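Local coordinates for protein trans-4-hydroxy-L-proline dehydratase (Clostridioides difficile 70-100-2010, PDB 6VXC) that dehydrates trans-4-hydroxy-L-proline to (S)-1-pyrroline-5-carboxylate as a glycyl radical enzyme, a step in the anaerobic breakdown of hydroxyproline, at residues 47-58 and 67-78; 724-732 and 801-809. One frame throughout, in Å; residues are numbered along the deposited sequence.

How the contacts relate
From the N terminus, contact 1 comes first: helix 46-58 turns back through a short connection and meets helix 64-78, so only eight residues separate the paired ranges 47-58 and 67-78. It joins two consecutive helices of the pyruvate formate lyase-like part on one side of the chain. More than 640 residues later, contact 2 closes a loop of 68 residues that contains Gly-785, the glycyl radical site of the active enzyme (the radical is absent from this structure). It fastens the C-terminal tail, 801-809, beside strand 724-726 of the glycyl radical domain, across the chain's centre. The contacts follow in series, neither nesting nor crossing; the centres of contact 1 and contact 2 are about 51 Å apart.

Contact 1 (47-58 and 67-78); sequences RAVLMTEAYKKY and LRALSFKHYIEN
Ala-54 sets its CB against Ser-71, 3.4 Å from OG, where the helices 47-58 and 67-78 come closest. The small pair lets the axes approach to 8.6 Å. Ser-71 OG turns back on its own helix and donates to Leu-67 O, which also accepts from Ser-71 N through the other face of its carbonyl plane. Bent at chi2 and chi3, the Met-51 chain curls so that CE lies 3.5 Å from Ser-71 CB and also touches the Arg-68 guanidinium. Arg-68, bent likewise, brings NH2 to Tyr-55 OH at 2.9 Å, with the hydroxyl oxygen in the guanidinium plane and the two flat groups steeply inclined. Its NH1 and Arg-47 NH2 share the carboxylate of Glu-105, which probably offsets the charge of two buried arginines brought together. Leu-67 CD2 covers one face of the Tyr-55 ring, while Arg-47 lays CG over the Tyr-75 ring, 4.2 Å from its centroid.

The solvent side is more open. There His-74, with CG anti to its backbone N (chi1 -176°), sends NE2 to Glu-53 OE1 at 3.0 Å. This bond is nearly straight (171°), lies in the imidazole plane and uses the anti lone pair of an exposed carboxylate. At the far end Leu-70 CD1 sits over the middle of the partly exposed Tyr-58 ring, 3.9 Å from its centroid. With 132° between their directions and a short connection, the helices form a skewed antiparallel alpha-alpha hairpin.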
loop_
_atom_site.group_PDB
_atom_site.type_symbol
_atom_site.label_atom_id
_atom_site.label_comp_id
_atom_site.label_asym_id
_atom_site.label_seq_id
_atom_site.Cartn_x
_atom_site.Cartn_y
_atom_site.Cartn_z
ATOM N N ARG A 47 -21.745 -6.285 8.240
ATOM C CA ARG A 47 -21.724 -5.755 6.885
ATOM C C ARG A 47 -22.214 -6.797 5.886
ATOM O O ARG A 47 -23.081 -6.511 5.055
ATOM C CB ARG A 47 -20.313 -5.302 6.509
ATOM C CG ARG A 47 -20.245 -4.697 5.122
ATOM C CD ARG A 47 -18.834 -4.557 4.611
ATOM N NE ARG A 47 -18.824 -3.974 3.272
ATOM C CZ ARG A 47 -19.003 -4.660 2.150
ATOM N NH1 ARG A 47 -19.195 -5.975 2.189
ATOM N NH2 ARG A 47 -18.978 -4.023 0.987
ATOM N N ALA A 48 -21.686 -8.020 5.973
ATOM C CA ALA A 48 -22.076 -9.065 5.033
ATOM C C ALA A 48 -23.570 -9.343 5.110
ATOM O O ALA A 48 -24.224 -9.528 4.081
ATOM C CB ALA A 48 -21.287 -10.342 5.304
ATOM N N VAL A 49 -24.131 -9.365 6.318
ATOM C CA VAL A 49 -25.569 -9.581 6.452
ATOM C C VAL A 49 -26.339 -8.493 5.720
ATOM O O VAL A 49 -27.243 -8.774 4.932
ATOM C CB VAL A 49 -25.977 -9.633 7.934
ATOM C CG1 VAL A 49 -27.495 -9.648 8.046
ATOM C CG2 VAL A 49 -25.390 -10.845 8.624
ATOM N N LEU A 50 -25.986 -7.231 5.961
ATOM C CA LEU A 50 -26.754 -6.135 5.382
ATOM C C LEU A 50 -26.625 -6.094 3.865
ATOM O O LEU A 50 -27.591 -5.765 3.171
ATOM C CB LEU A 50 -26.333 -4.801 6.010
ATOM C CG LEU A 50 -26.711 -4.680 7.495
ATOM C CD1 LEU A 50 -26.199 -3.384 8.134
ATOM C CD2 LEU A 50 -28.219 -4.821 7.689
ATOM N N MET A 51 -25.447 -6.401 3.329
ATOM C CA MET A 51 -25.313 -6.465 1.879
ATOM C C MET A 51 -26.133 -7.615 1.302
ATOM O O MET A 51 -26.707 -7.488 0.218
ATOM C CB MET A 51 -23.840 -6.613 1.475
ATOM C CG MET A 51 -22.953 -5.443 1.907
ATOM S SD MET A 51 -23.310 -3.863 1.106
ATOM C CE MET A 51 -22.644 -4.149 -0.528
ATOM N N THR A 52 -26.196 -8.745 2.002
ATOM C CA THR A 52 -27.031 -9.838 1.522
ATOM C C THR A 52 -28.488 -9.402 1.431
ATOM O O THR A 52 -29.149 -9.631 0.415
ATOM C CB THR A 52 -26.893 -11.067 2.423
ATOM O OG1 THR A 52 -25.518 -11.439 2.538
ATOM C CG2 THR A 52 -27.682 -12.240 1.825
ATOM N N GLU A 53 -28.992 -8.729 2.470
ATOM C CA GLU A 53 -30.362 -8.214 2.440
ATOM C C GLU A 53 -30.603 -7.305 1.240
ATOM O O GLU A 53 -31.678 -7.342 0.628
ATOM C CB GLU A 53 -30.675 -7.452 3.727
ATOM C CG GLU A 53 -30.770 -8.299 4.973
ATOM C CD GLU A 53 -31.120 -7.468 6.203
ATOM O OE1 GLU A 53 -31.359 -6.253 6.057
ATOM O OE2 GLU A 53 -31.151 -8.029 7.317
ATOM N N ALA A 54 -29.650 -6.427 0.936
ATOM C CA ALA A 54 -29.848 -5.485 -0.157
ATOM C C ALA A 54 -29.890 -6.195 -1.505
ATOM O O ALA A 54 -30.716 -5.860 -2.356
ATOM C CB ALA A 54 -28.760 -4.412 -0.140
ATOM N N TYR A 55 -28.996 -7.164 -1.729
ATOM C CA TYR A 55 -28.993 -7.873 -3.008
ATOM C C TYR A 55 -30.277 -8.670 -3.203
ATOM O O TYR A 55 -30.870 -8.651 -4.291
ATOM C CB TYR A 55 -27.780 -8.792 -3.106
ATOM C CG TYR A 55 -26.555 -8.150 -3.714
ATOM C CD1 TYR A 55 -26.063 -6.945 -3.230
ATOM C CD2 TYR A 55 -25.899 -8.744 -4.784
ATOM C CE1 TYR A 55 -24.933 -6.354 -3.792
ATOM C CE2 TYR A 55 -24.777 -8.173 -5.347
ATOM C CZ TYR A 55 -24.296 -6.970 -4.849
ATOM O OH TYR A 55 -23.171 -6.403 -5.412
ATOM N N LYS A 56 -30.712 -9.385 -2.162
ATOM C CA LYS A 56 -31.967 -10.116 -2.245
ATOM C C LYS A 56 -33.128 -9.188 -2.561
ATOM O O LYS A 56 -34.096 -9.599 -3.202
ATOM C CB LYS A 56 -32.222 -10.863 -0.933
ATOM C CG LYS A 56 -31.339 -12.087 -0.738
ATOM C CD LYS A 56 -31.550 -12.702 0.643
ATOM C CE LYS A 56 -30.765 -13.988 0.803
ATOM N NZ LYS A 56 -30.913 -14.520 2.184
ATOM N N LYS A 57 -33.041 -7.936 -2.136
ATOM C CA LYS A 57 -34.077 -6.963 -2.443
ATOM C C LYS A 57 -33.952 -6.429 -3.871
ATOM O O LYS A 57 -34.956 -6.308 -4.579
ATOM C CB LYS A 57 -34.004 -5.830 -1.419
ATOM C CG LYS A 57 -35.205 -4.916 -1.341
ATOM C CD LYS A 57 -35.224 -4.210 0.025
ATOM C CE LYS A 57 -36.044 -2.932 0.003
ATOM N NZ LYS A 57 -35.660 -2.022 1.118
ATOM N N TYR A 58 -32.736 -6.116 -4.323
ATOM C CA TYR A 58 -32.565 -5.307 -5.524
ATOM C C TYR A 58 -31.900 -6.002 -6.707
ATOM O O TYR A 58 -32.048 -5.519 -7.834
ATOM C CB TYR A 58 -31.765 -4.036 -5.198
ATOM C CG TYR A 58 -32.508 -3.059 -4.319
ATOM C CD1 TYR A 58 -33.681 -2.446 -4.760
ATOM C CD2 TYR A 58 -32.043 -2.753 -3.049
ATOM C CE1 TYR A 58 -34.363 -1.552 -3.959
ATOM C CE2 TYR A 58 -32.708 -1.865 -2.247
ATOM C CZ TYR A 58 -33.873 -1.269 -2.704
ATOM O OH TYR A 58 -34.537 -0.387 -1.897
ATOM N N LEU A 67 -27.175 -0.925 -7.985
ATOM C CA LEU A 67 -27.224 -1.982 -6.978
ATOM C C LEU A 67 -26.173 -1.772 -5.890
ATOM O O LEU A 67 -26.461 -1.919 -4.699
ATOM C CB LEU A 67 -27.050 -3.352 -7.636
ATOM C CG LEU A 67 -26.904 -4.570 -6.722
ATOM C CD1 LEU A 67 -28.086 -4.711 -5.818
ATOM C CD2 LEU A 67 -26.784 -5.798 -7.579
ATOM N N ARG A 68 -24.940 -1.455 -6.280
ATOM C CA ARG A 68 -23.904 -1.193 -5.284
ATOM C C ARG A 68 -24.269 0.007 -4.413
ATOM O O ARG A 68 -24.137 -0.038 -3.187
ATOM C CB ARG A 68 -22.564 -0.950 -5.977
ATOM C CG ARG A 68 -22.055 -2.115 -6.817
ATOM C CD ARG A 68 -21.768 -3.340 -5.966
ATOM N NE ARG A 68 -20.843 -3.032 -4.883
ATOM C CZ ARG A 68 -20.600 -3.835 -3.855
ATOM N NH1 ARG A 68 -19.755 -3.456 -2.918
ATOM N NH2 ARG A 68 -21.216 -5.012 -3.760
ATOM N N ALA A 69 -24.742 1.090 -5.030
ATOM C CA ALA A 69 -25.091 2.286 -4.264
ATOM C C ALA A 69 -26.254 2.019 -3.309
ATOM O O ALA A 69 -26.218 2.419 -2.138
ATOM C CB ALA A 69 -25.424 3.431 -5.218
ATOM N N LEU A 70 -27.303 1.344 -3.799
ATOM C CA LEU A 70 -28.429 0.990 -2.937
ATOM C C LEU A 70 -27.996 0.048 -1.819
ATOM O O LEU A 70 -28.502 0.132 -0.698
ATOM C CB LEU A 70 -29.554 0.363 -3.764
ATOM C CG LEU A 70 -30.344 1.290 -4.687
ATOM C CD1 LEU A 70 -31.300 0.498 -5.604
ATOM C CD2 LEU A 70 -31.090 2.335 -3.872
ATOM N N SER A 71 -27.067 -0.866 -2.107
ATOM C CA SER A 71 -26.590 -1.760 -1.056
ATOM C C SER A 71 -25.786 -0.997 -0.007
ATOM O O SER A 71 -25.934 -1.244 1.194
ATOM C CB SER A 71 -25.746 -2.883 -1.661
ATOM O OG SER A 71 -26.526 -3.662 -2.546
ATOM N N PHE A 72 -24.917 -0.084 -0.444
ATOM C CA PHE A 72 -24.184 0.750 0.502
ATOM C C PHE A 72 -25.138 1.570 1.359
ATOM O O PHE A 72 -24.982 1.651 2.584
ATOM C CB PHE A 72 -23.219 1.666 -0.244
ATOM C CG PHE A 72 -22.433 2.595 0.662
ATOM C CD1 PHE A 72 -21.454 2.088 1.506
ATOM C CD2 PHE A 72 -22.650 3.963 0.635
ATOM C CE1 PHE A 72 -20.713 2.926 2.336
ATOM C CE2 PHE A 72 -21.910 4.815 1.459
ATOM C CZ PHE A 72 -20.945 4.291 2.314
ATOM N N LYS A 73 -26.135 2.191 0.725
ATOM C CA LYS A 73 -27.094 2.993 1.474
ATOM C C LYS A 73 -27.852 2.148 2.485
ATOM O O LYS A 73 -28.069 2.573 3.624
ATOM C CB LYS A 73 -28.067 3.689 0.528
ATOM C CG LYS A 73 -29.030 4.631 1.248
ATOM C CD LYS A 73 -29.931 5.332 0.263
ATOM C CE LYS A 73 -31.000 6.157 0.943
ATOM N NZ LYS A 73 -32.124 6.360 0.001
ATOM N N HIS A 74 -28.291 0.965 2.077
ATOM C CA HIS A 74 -28.956 0.077 3.017
ATOM C C HIS A 74 -28.044 -0.251 4.187
ATOM O O HIS A 74 -28.480 -0.265 5.341
ATOM C CB HIS A 74 -29.400 -1.197 2.305
ATOM C CG HIS A 74 -30.176 -2.124 3.177
ATOM N ND1 HIS A 74 -31.479 -1.877 3.548
ATOM C CD2 HIS A 74 -29.828 -3.283 3.779
ATOM C CE1 HIS A 74 -31.902 -2.848 4.336
ATOM N NE2 HIS A 74 -30.919 -3.716 4.490
ATOM N N TYR A 75 -26.772 -0.529 3.902
ATOM C CA TYR A 75 -25.816 -0.805 4.963
ATOM C C TYR A 75 -25.667 0.400 5.889
ATOM O O TYR A 75 -25.687 0.258 7.114
ATOM C CB TYR A 75 -24.477 -1.230 4.346
ATOM C CG TYR A 75 -23.285 -1.128 5.267
ATOM C CD1 TYR A 75 -23.114 -2.015 6.315
ATOM C CD2 TYR A 75 -22.316 -0.158 5.065
ATOM C CE1 TYR A 75 -22.027 -1.922 7.149
ATOM C CE2 TYR A 75 -21.214 -0.061 5.898
ATOM C CZ TYR A 75 -21.078 -0.946 6.933
ATOM O OH TYR A 75 -19.998 -0.868 7.769
ATOM N N ILE A 76 -25.523 1.598 5.323
ATOM C CA ILE A 76 -25.361 2.792 6.153
ATOM C C ILE A 76 -26.611 3.045 6.996
ATOM O O ILE A 76 -26.521 3.431 8.168
ATOM C CB ILE A 76 -25.008 4.009 5.277
ATOM C CG1 ILE A 76 -23.617 3.849 4.658
ATOM C CG2 ILE A 76 -25.084 5.312 6.089
ATOM C CD1 ILE A 76 -22.518 3.778 5.672
ATOM N N GLU A 77 -27.797 2.847 6.411
ATOM C CA GLU A 77 -29.036 3.095 7.145
ATOM C C GLU A 77 -29.191 2.176 8.351
ATOM O O GLU A 77 -29.769 2.581 9.362
ATOM C CB GLU A 77 -30.238 2.943 6.209
ATOM C CG GLU A 77 -30.531 4.161 5.355
ATOM C CD GLU A 77 -31.629 3.920 4.310
ATOM O OE1 GLU A 77 -31.946 2.744 4.014
ATOM O OE2 GLU A 77 -32.166 4.913 3.777
ATOM N N ASN A 78 -28.699 0.944 8.275
ATOM C CA ASN A 78 -29.046 -0.055 9.274
ATOM C C ASN A 78 -27.901 -0.583 10.117
ATOM O O ASN A 78 -28.172 -1.306 11.076
ATOM C CB ASN A 78 -29.722 -1.253 8.606
ATOM C CG ASN A 78 -31.047 -0.890 8.009
ATOM O OD1 ASN A 78 -31.156 -0.681 6.801
ATOM N ND2 ASN A 78 -32.067 -0.797 8.853
#

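Contact 2 (724-732 and 801-809); sequences NQRFAPSVV and IIGRTEQTF
Gln-807 N donates to Arg-726 O at 2.8 Å, and Gln-807 O accepts from Ala-728 N at 3.1 Å in a nearly straight bond (171°). The two bonds flank Phe-727 and make a single parallel bridge. Beside it, the Gln-807 side chain folds back at chi2, placing NE2 2.9 Å from Gln-725 OE1, on a lone pair in the carbonyl plane; the two amides are turned 52° apart. Arg-726 reaches along the tail on an extended chain. Its NH1 makes weak bonds to Ile-802 O and Arg-804 O, and Glu-806 CB lies over the guanidinium face. NH2 forms a salt bridge with Glu-806 OE1 at 3.0 Å, though its hydrogen bond is bent and weak. Strand 724-726 runs beside strand 755-759, and the C-terminal tail of the glycyl radical domain bridges to the chain at Phe-727. Asn-724 lies about 9 Å, side chain to side chain, from Cys-454, probably the thiyl radical site. A water accepts weakly from Arg-726 N and donates to Thr-805 O. Toward the C terminus, Phe-809 stacks offset on Phe-727, centroids 4.6 Å apart and planes at 29°, while Val-731 CG1 touches Thr-808 CG2 at 3.8 Å.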
loop_
_atom_site.group_PDB
_atom_site.type_symbol
_atom_site.label_atom_id
_atom_site.label_comp_id
_atom_site.label_asym_id
_atom_site.label_seq_id
_atom_site.Cartn_x
_atom_site.Cartn_y
_atom_site.Cartn_z
ATOM N N ASN A 724 15.482 0.353 1.525
ATOM C CA ASN A 724 15.764 0.183 2.949
ATOM C C ASN A 724 17.249 0.380 3.218
ATOM O O ASN A 724 18.094 -0.149 2.494
ATOM C CB ASN A 724 15.414 -1.221 3.440
ATOM C CG ASN A 724 13.961 -1.412 3.721
ATOM O OD1 ASN A 724 13.345 -2.377 3.243
ATOM N ND2 ASN A 724 13.390 -0.505 4.481
ATOM N N GLN A 725 17.562 1.129 4.272
ATOM C CA GLN A 725 18.913 1.200 4.815
ATOM C C GLN A 725 18.836 1.083 6.329
ATOM O O GLN A 725 17.811 1.392 6.940
ATOM C CB GLN A 725 19.642 2.488 4.401
ATOM C CG GLN A 725 20.177 2.514 2.944
ATOM C CD GLN A 725 21.298 1.507 2.700
ATOM O OE1 GLN A 725 22.451 1.758 3.037
ATOM N NE2 GLN A 725 20.963 0.369 2.096
ATOM N N ARG A 726 19.925 0.606 6.921
ATOM C CA ARG A 726 19.993 0.306 8.342
ATOM C C ARG A 726 21.299 0.847 8.910
ATOM O O ARG A 726 22.354 0.682 8.298
ATOM C CB ARG A 726 19.885 -1.205 8.569
ATOM C CG ARG A 726 20.208 -1.636 9.959
ATOM C CD ARG A 726 20.392 -3.130 10.048
ATOM N NE ARG A 726 21.018 -3.465 11.319
ATOM C CZ ARG A 726 21.453 -4.668 11.660
ATOM N NH1 ARG A 726 21.338 -5.693 10.826
ATOM N NH2 ARG A 726 22.003 -4.838 12.854
ATOM N N PHE A 727 21.232 1.478 10.081
ATOM C CA PHE A 727 22.403 2.068 10.717
ATOM C C PHE A 727 22.633 1.469 12.094
ATOM O O PHE A 727 21.686 1.207 12.840
ATOM C CB PHE A 727 22.260 3.575 10.876
ATOM C CG PHE A 727 22.253 4.299 9.587
ATOM C CD1 PHE A 727 23.367 4.294 8.776
ATOM C CD2 PHE A 727 21.137 5.004 9.187
ATOM C CE1 PHE A 727 23.352 4.949 7.569
ATOM C CE2 PHE A 727 21.130 5.672 7.989
ATOM C CZ PHE A 727 22.234 5.634 7.182
ATOM N N ALA A 728 23.898 1.289 12.430
ATOM C CA ALA A 728 24.260 0.970 13.796
ATOM C C ALA A 728 23.789 2.095 14.706
ATOM O O ALA A 728 23.975 3.267 14.374
ATOM C CB ALA A 728 25.776 0.789 13.919
ATOM N N PRO A 729 23.160 1.791 15.838
ATOM C CA PRO A 729 22.709 2.884 16.721
ATOM C C PRO A 729 23.842 3.797 17.169
ATOM O O PRO A 729 23.636 5.007 17.307
ATOM C CB PRO A 729 22.066 2.142 17.899
ATOM C CG PRO A 729 21.693 0.778 17.330
ATOM C CD PRO A 729 22.751 0.458 16.317
ATOM N N SER A 730 25.060 3.284 17.319
ATOM C CA SER A 730 26.123 4.143 17.834
ATOM C C SER A 730 26.560 5.196 16.822
ATOM O O SER A 730 27.095 6.235 17.227
ATOM C CB SER A 730 27.325 3.309 18.272
ATOM O OG SER A 730 27.749 2.439 17.237
ATOM N N VAL A 731 26.333 4.970 15.520
ATOM C CA VAL A 731 26.856 5.882 14.506
ATOM C C VAL A 731 25.889 6.988 14.139
ATOM O O VAL A 731 26.239 7.850 13.324
ATOM C CB VAL A 731 27.270 5.118 13.230
ATOM C CG1 VAL A 731 28.260 4.039 13.580
ATOM C CG2 VAL A 731 26.046 4.520 12.525
ATOM N N VAL A 732 24.684 6.995 14.694
ATOM C CA VAL A 732 23.757 8.091 14.490
ATOM C C VAL A 732 23.550 8.893 15.781
ATOM O O VAL A 732 22.539 9.557 15.929
ATOM C CB VAL A 732 22.414 7.600 13.916
ATOM C CG1 VAL A 732 22.621 6.966 12.550
ATOM C CG2 VAL A 732 21.738 6.629 14.870
ATOM N N ILE A 801 15.352 -9.206 8.034
ATOM C CA ILE A 801 15.612 -7.865 8.566
ATOM C C ILE A 801 16.932 -7.825 9.329
ATOM O O ILE A 801 17.731 -6.893 9.172
ATOM C CB ILE A 801 14.436 -7.417 9.456
ATOM C CG1 ILE A 801 13.183 -7.210 8.593
ATOM C CG2 ILE A 801 14.818 -6.167 10.308
ATOM C CD1 ILE A 801 11.907 -7.134 9.363
ATOM N N ILE A 802 17.183 -8.838 10.159
ATOM C CA ILE A 802 18.415 -8.902 10.937
ATOM C C ILE A 802 19.639 -9.000 10.032
ATOM O O ILE A 802 20.727 -8.543 10.398
ATOM C CB ILE A 802 18.365 -10.096 11.914
ATOM C CG1 ILE A 802 17.285 -9.880 12.978
ATOM C CG2 ILE A 802 19.734 -10.314 12.535
ATOM C CD1 ILE A 802 16.943 -11.125 13.799
ATOM N N GLY A 803 19.500 -9.648 8.877
ATOM C CA GLY A 803 20.593 -9.811 7.944
ATOM C C GLY A 803 20.892 -8.602 7.091
ATOM O O GLY A 803 21.913 -8.599 6.395
ATOM N N ARG A 804 20.055 -7.565 7.144
ATOM C CA ARG A 804 20.328 -6.371 6.355
ATOM C C ARG A 804 21.615 -5.711 6.849
ATOM O O ARG A 804 21.987 -5.827 8.015
ATOM C CB ARG A 804 19.145 -5.397 6.411
ATOM C CG ARG A 804 17.861 -5.943 5.795
ATOM C CD ARG A 804 16.693 -4.975 5.956
ATOM N NE ARG A 804 15.411 -5.546 5.542
ATOM C CZ ARG A 804 14.243 -4.916 5.656
ATOM N NH1 ARG A 804 14.184 -3.687 6.168
ATOM N NH2 ARG A 804 13.130 -5.509 5.256
ATOM N N THR A 805 22.327 -5.060 5.936
ATOM C CA THR A 805 23.659 -4.551 6.250
ATOM C C THR A 805 23.599 -3.459 7.311
ATOM O O THR A 805 22.831 -2.508 7.190
ATOM C CB THR A 805 24.320 -4.032 4.982
ATOM O OG1 THR A 805 24.287 -5.070 3.998
ATOM C CG2 THR A 805 25.787 -3.649 5.259
ATOM N N GLU A 806 24.398 -3.602 8.367
ATOM C CA GLU A 806 24.446 -2.565 9.394
ATOM C C GLU A 806 25.446 -1.504 8.938
ATOM O O GLU A 806 26.652 -1.741 8.936
ATOM C CB GLU A 806 24.803 -3.149 10.762
ATOM C CG GLU A 806 24.667 -2.135 11.921
ATOM C CD GLU A 806 24.897 -2.750 13.312
ATOM O OE1 GLU A 806 23.929 -2.892 14.096
ATOM O OE2 GLU A 806 26.053 -3.078 13.618
ATOM N N GLN A 807 24.950 -0.350 8.500
ATOM C CA GLN A 807 25.826 0.659 7.922
ATOM C C GLN A 807 26.470 1.525 9.000
ATOM O O GLN A 807 25.915 1.730 10.081
ATOM C CB GLN A 807 25.063 1.554 6.943
ATOM C CG GLN A 807 24.360 0.788 5.817
ATOM C CD GLN A 807 25.310 0.290 4.731
ATOM O OE1 GLN A 807 26.490 -0.003 4.982
ATOM N NE2 GLN A 807 24.796 0.194 3.517
ATOM N N THR A 808 27.650 2.035 8.689
ATOM C CA THR A 808 28.287 3.080 9.474
ATOM C C THR A 808 28.583 4.281 8.584
ATOM O O THR A 808 28.699 4.161 7.362
ATOM C CB THR A 808 29.586 2.576 10.127
ATOM O OG1 THR A 808 30.505 2.199 9.108
ATOM C CG2 THR A 808 29.332 1.378 11.013
ATOM N N PHE A 809 28.644 5.455 9.195
ATOM C CA PHE A 809 29.154 6.624 8.502
ATOM C C PHE A 809 30.671 6.718 8.699
ATOM O O PHE A 809 31.415 7.165 7.818
ATOM C CB PHE A 809 28.468 7.900 8.977
ATOM C CG PHE A 809 27.019 7.974 8.619
ATOM C CD1 PHE A 809 26.644 8.122 7.307
ATOM C CD2 PHE A 809 26.043 7.956 9.593
ATOM C CE1 PHE A 809 25.325 8.203 6.958
ATOM C CE2 PHE A 809 24.708 8.053 9.249
ATOM C CZ PHE A 809 24.349 8.174 7.928
ATOM O OXT PHE A 809 31.183 6.356 9.767
HETATM O O HOH W 1 21.383 -1.428 5.265
#